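Local coordinates for protein F01G10.3, confirmed by transcript evidence (PDB 3K6J) that probably acts as an NAD+-dependent (3S)-3-hydroxyacyl-CoA dehydrogenase within a multifunctional enzyme, and binds a zinc ion, at residues S56-G61 and S129-I134; G77-L82 and N118-S123. All coordinates share one frame; numbering follows the deposited sequence.

Interaction 1 (S56-G61 and S129-I134); sequences SVAIIG and SNCDLI
The parallel pairing of two central strands of the Rossmann sheet begins here, where Val57 lies beside Leu133 and Ala58 beside Ile134. Ala58 N donates to Leu133 O at 2.8 Å. The same carbonyl oxygen also receives a CA-H...O contact from Val57 CA. Before strand 133-136 starts, Asp132 N donates to Ser56 O at 2.9 Å. Leu133 N adds a weak bond to this oxygen, so two successive amides converge on Ser56 O.

Val57 and Leu133 point the same way from the sheet, and Val57 CG2 meets Leu133 CB at 4.1 Å. Phe73 of helix 64-75 touches both side chains on this face. Ala58 and Ile134 point to the other face. There Ala58 CB touches Cys131 SG at 3.9 Å and Ile134 CG2 at 4.0 Å. The Cys131 sulfur is anti to its own carbonyl carbon (chi1 -82°), which places it between Ala58 CB and Ser56 OG. Farther along, the CD1 tip of Ile60 reaches Ile134 CG2 at 3.4 Å, a tight carbon pair. Leu152 of helix 142-153 packs on both isoleucines.

The polar ends have partners outside the two segments. Ser56 OG is hydrogen-bonded to Glu79 OE1. Asp132 OD2 accepts from Asn55 N, while OD1 forms a salt bridge with Lys157.

Strand 56-60 leads into Gly61, the first glycine of a GxGxxG pattern. This strand-to-glycine turn, with strand 133-136 laid parallel beside it, is characteristic of the dinucleotide-binding Rossmann fold, and here is consistent with NAD+ binding.

Interaction 2 (G77-L82 and N118-S123); sequences GIETFL and NLKITS
Lys120 reaches Glu79 by passing alongside Phe81, its parallel partner in the sheet. Lys120 CB lies 3.9 Å from Phe81 CD1. Lys120 CG lies 4.1 Å from Phe81 CE1. The two side chains run alongside each other from the same face of the sheet, and the lysine carbons meet the ring obliquely. Beyond CG the lysine bends at chi2 (-86°) and again at chi3 and chi4. These bends turn the chain back toward the start of the neighbouring strand. Lys120 NZ ends 3.1 Å from Glu79 OE2, in a salt bridge whose hydrogen bond is weak. The other carboxylate oxygen, Glu79 OE1, is hydrogen-bonded to Ser56 OG, so the glutamate links the lysine to strand 56-60.

The backbones are joined by four bonds. Thr80 N donates to Asn118 O, and Lys120 N to Thr80 O. Leu82 N then donates to Lys120 O, and Thr122 N to Leu82 O. The first is almost straight at its hydrogen (176°).

Thr80, Leu82, Leu119 and Ile121 occupy the opposite face. Leu119 CD1 packs on Leu82 CB at 3.8 Å and also approaches Thr80 O. Ala70 of helix 64-75 touches Thr80, Leu82 and Leu119, while Cys90 of helix 87-103 touches Leu82 and Ile121. Thr80 OG1 donates to Ile78 O at 2.8 Å from above the carbonyl plane.

At the start of the contact, the Asn118 amide lies against the backbone of Gly77, with Asn118 CG 3.7 Å from Gly77 CA. Gly77 has positive phi and ends the preceding helix in a Schellman motif.

Strand 119-122 is outermost on this side of the sheet within the chain. Its parallel pairing with 79-83, with helices packed over one face, is typical of the Rossmann fold.

From the N-terminal side, strand 56-60 comes first and opens the loop that interaction 1 will close. Helix 64-75 then leads to strand 79-83, which pairs beside strand 56-60. Helices 87-103 and 109-116 follow. Strand 119-122 returns to 79-83, and interaction 2 closes the inner loop. The chain next crosses past both earlier strands to reach 133-136, where interaction 1 closes the outer loop. Interaction 2 is therefore nested inside interaction 1. Val57 N, 2.8 Å from Glu79 O, helps join the two contacts. With the pairing of 56-60 and 79-83 between them, the two contacts give the order 119-122, 79-83, 56-60, 133-136 in the parallel part of the sheet.

Interaction 1 (S56-G61 and S129-I134)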
# COMPACT_ATOMS: atom_id res chain seq x y z
N SER A 56 -25.29 -1.05 -3.36
CA SER A 56 -25.06 -0.53 -4.68
C SER A 56 -23.98 0.53 -4.62
O SER A 56 -24.05 1.42 -3.79
CB SER A 56 -26.33 0.09 -5.20
OG SER A 56 -26.20 0.27 -6.57
N VAL A 57 -23.00 0.44 -5.51
CA VAL A 57 -21.84 1.36 -5.49
C VAL A 57 -21.61 1.98 -6.87
O VAL A 57 -22.00 1.40 -7.87
CB VAL A 57 -20.57 0.63 -5.00
CG1 VAL A 57 -19.32 1.49 -5.20
CG2 VAL A 57 -20.72 0.28 -3.51
N ALA A 58 -21.00 3.16 -6.90
CA ALA A 58 -20.58 3.76 -8.14
C ALA A 58 -19.16 4.26 -7.99
O ALA A 58 -18.79 4.79 -6.96
CB ALA A 58 -21.53 4.90 -8.62
N ILE A 59 -18.37 4.02 -9.02
CA ILE A 59 -16.99 4.45 -9.07
C ILE A 59 -16.93 5.37 -10.30
O ILE A 59 -17.24 4.95 -11.43
CB ILE A 59 -16.03 3.27 -9.28
CG1 ILE A 59 -16.15 2.19 -8.16
CG2 ILE A 59 -14.60 3.79 -9.48
CD1 ILE A 59 -15.61 2.62 -6.77
N ILE A 60 -16.54 6.63 -10.08
CA ILE A 60 -16.52 7.58 -11.18
C ILE A 60 -15.10 7.73 -11.68
O ILE A 60 -14.19 8.08 -10.90
CB ILE A 60 -17.14 8.93 -10.77
CG1 ILE A 60 -18.52 8.70 -10.14
CG2 ILE A 60 -17.29 9.87 -11.99
CD1 ILE A 60 -19.08 9.95 -9.45
N GLY A 61 -14.90 7.43 -12.96
CA GLY A 61 -13.57 7.50 -13.57
C GLY A 61 -13.04 6.12 -13.93
O GLY A 61 -13.00 5.22 -13.08
N SER A 129 -29.05 7.06 -8.94
CA SER A 129 -29.91 7.64 -7.91
C SER A 129 -30.18 6.72 -6.70
O SER A 129 -30.48 7.21 -5.62
CB SER A 129 -31.21 8.15 -8.53
OG SER A 129 -32.00 7.07 -8.95
N ASN A 130 -30.09 5.40 -6.90
CA ASN A 130 -30.23 4.47 -5.77
C ASN A 130 -28.90 3.96 -5.17
O ASN A 130 -28.91 3.05 -4.34
CB ASN A 130 -31.16 3.30 -6.12
CG ASN A 130 -31.83 2.69 -4.88
OD1 ASN A 130 -32.11 3.38 -3.88
ND2 ASN A 130 -32.07 1.38 -4.93
N CYS A 131 -27.78 4.56 -5.54
CA CYS A 131 -26.44 4.15 -5.06
C CYS A 131 -26.17 4.56 -3.61
O CYS A 131 -26.44 5.70 -3.22
CB CYS A 131 -25.33 4.72 -5.95
SG CYS A 131 -25.02 3.76 -7.46
N ASP A 132 -25.59 3.64 -2.84
CA ASP A 132 -25.31 3.88 -1.41
C ASP A 132 -23.94 4.49 -1.16
O ASP A 132 -23.73 5.19 -0.17
CB ASP A 132 -25.43 2.57 -0.62
CG ASP A 132 -26.82 1.96 -0.72
OD1 ASP A 132 -27.78 2.71 -0.49
OD2 ASP A 132 -26.94 0.75 -1.00
N LEU A 133 -23.01 4.23 -2.07
CA LEU A 133 -21.64 4.73 -1.96
C LEU A 133 -21.11 5.07 -3.35
O LEU A 133 -21.18 4.26 -4.28
CB LEU A 133 -20.72 3.70 -1.27
CG LEU A 133 -19.21 4.01 -1.22
CD1 LEU A 133 -18.91 5.26 -0.44
CD2 LEU A 133 -18.38 2.84 -0.69
N ILE A 134 -20.59 6.28 -3.49
CA ILE A 134 -20.01 6.70 -4.75
C ILE A 134 -18.63 7.20 -4.46
O ILE A 134 -18.46 8.04 -3.60
CB ILE A 134 -20.87 7.81 -5.43
CG1 ILE A 134 -22.32 7.35 -5.56
CG2 ILE A 134 -20.27 8.20 -6.79
CD1 ILE A 134 -23.23 8.29 -6.38

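Interaction 2 (G77-L82 and N118-S123)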
# COMPACT_ATOMS: atom_id res chain seq x y z
N GLY A 77 -19.86 -9.32 -5.22
CA GLY A 77 -21.30 -9.43 -5.53
C GLY A 77 -22.11 -8.16 -5.31
O GLY A 77 -23.33 -8.21 -5.15
N ILE A 78 -21.44 -7.02 -5.28
CA ILE A 78 -22.14 -5.76 -5.10
C ILE A 78 -22.32 -5.10 -6.46
O ILE A 78 -21.34 -4.96 -7.22
CB ILE A 78 -21.41 -4.82 -4.08
CG1 ILE A 78 -21.41 -5.45 -2.68
CG2 ILE A 78 -22.05 -3.41 -4.05
CD1 ILE A 78 -20.31 -4.95 -1.76
N GLU A 79 -23.56 -4.70 -6.76
CA GLU A 79 -23.86 -3.98 -7.99
C GLU A 79 -23.02 -2.72 -8.05
O GLU A 79 -23.15 -1.85 -7.19
CB GLU A 79 -25.36 -3.62 -8.04
CG GLU A 79 -25.80 -3.13 -9.42
CD GLU A 79 -27.10 -2.33 -9.38
OE1 GLU A 79 -27.23 -1.41 -8.51
OE2 GLU A 79 -27.98 -2.61 -10.23
N THR A 80 -22.16 -2.66 -9.06
CA THR A 80 -21.18 -1.59 -9.20
C THR A 80 -21.29 -0.91 -10.56
O THR A 80 -21.09 -1.54 -11.61
CB THR A 80 -19.72 -2.14 -8.99
OG1 THR A 80 -19.65 -2.85 -7.75
CG2 THR A 80 -18.68 -1.02 -9.00
N PHE A 81 -21.57 0.39 -10.56
CA PHE A 81 -21.50 1.17 -11.78
C PHE A 81 -20.11 1.75 -11.91
O PHE A 81 -19.57 2.32 -10.97
CB PHE A 81 -22.55 2.28 -11.78
CG PHE A 81 -23.96 1.77 -11.66
CD1 PHE A 81 -24.69 1.44 -12.80
CD2 PHE A 81 -24.55 1.60 -10.39
CE1 PHE A 81 -25.99 0.95 -12.69
CE2 PHE A 81 -25.84 1.12 -10.28
CZ PHE A 81 -26.57 0.79 -11.43
N LEU A 82 -19.53 1.59 -13.09
CA LEU A 82 -18.28 2.24 -13.38
C LEU A 82 -18.59 3.34 -14.41
O LEU A 82 -18.88 3.06 -15.57
CB LEU A 82 -17.25 1.21 -13.85
CG LEU A 82 -15.84 1.69 -14.20
CD1 LEU A 82 -15.20 2.49 -13.07
CD2 LEU A 82 -15.01 0.48 -14.61
N ASN A 118 -21.87 -8.29 -12.10
CA ASN A 118 -22.13 -7.24 -11.12
C ASN A 118 -21.70 -5.86 -11.57
O ASN A 118 -22.14 -4.86 -11.03
CB ASN A 118 -21.44 -7.58 -9.80
CG ASN A 118 -22.08 -8.72 -9.09
OD1 ASN A 118 -21.57 -9.84 -9.10
ND2 ASN A 118 -23.22 -8.46 -8.46
N LEU A 119 -20.84 -5.82 -12.58
CA LEU A 119 -20.26 -4.58 -13.07
C LEU A 119 -21.01 -4.06 -14.29
O LEU A 119 -21.22 -4.80 -15.26
CB LEU A 119 -18.78 -4.80 -13.39
CG LEU A 119 -18.00 -3.64 -14.01
CD1 LEU A 119 -18.04 -2.42 -13.11
CD2 LEU A 119 -16.55 -4.06 -14.28
N LYS A 120 -21.40 -2.79 -14.22
CA LYS A 120 -22.10 -2.11 -15.32
C LYS A 120 -21.30 -0.88 -15.74
O LYS A 120 -21.14 0.07 -14.96
CB LYS A 120 -23.49 -1.63 -14.90
CG LYS A 120 -24.32 -2.58 -14.03
CD LYS A 120 -25.13 -3.60 -14.83
CE LYS A 120 -26.56 -3.79 -14.27
NZ LYS A 120 -26.66 -3.90 -12.76
N ILE A 121 -20.78 -0.91 -16.96
CA ILE A 121 -20.03 0.23 -17.45
C ILE A 121 -21.03 1.20 -18.08
O ILE A 121 -21.96 0.76 -18.72
CB ILE A 121 -18.89 -0.19 -18.40
CG1 ILE A 121 -17.90 -1.10 -17.64
CG2 ILE A 121 -18.19 1.05 -18.96
CD1 ILE A 121 -16.74 -1.64 -18.48
N THR A 122 -20.86 2.50 -17.83
CA THR A 122 -21.76 3.52 -18.35
C THR A 122 -21.18 4.93 -18.30
O THR A 122 -20.16 5.17 -17.66
CB THR A 122 -23.15 3.50 -17.65
OG1 THR A 122 -23.99 4.49 -18.27
CG2 THR A 122 -23.05 3.82 -16.14
N SER A 123 -21.81 5.86 -19.00
CA SER A 123 -21.41 7.26 -18.96
C SER A 123 -22.59 8.17 -18.59
O SER A 123 -22.53 9.40 -18.75
CB SER A 123 -20.81 7.68 -20.30
OG SER A 123 -21.72 7.38 -21.33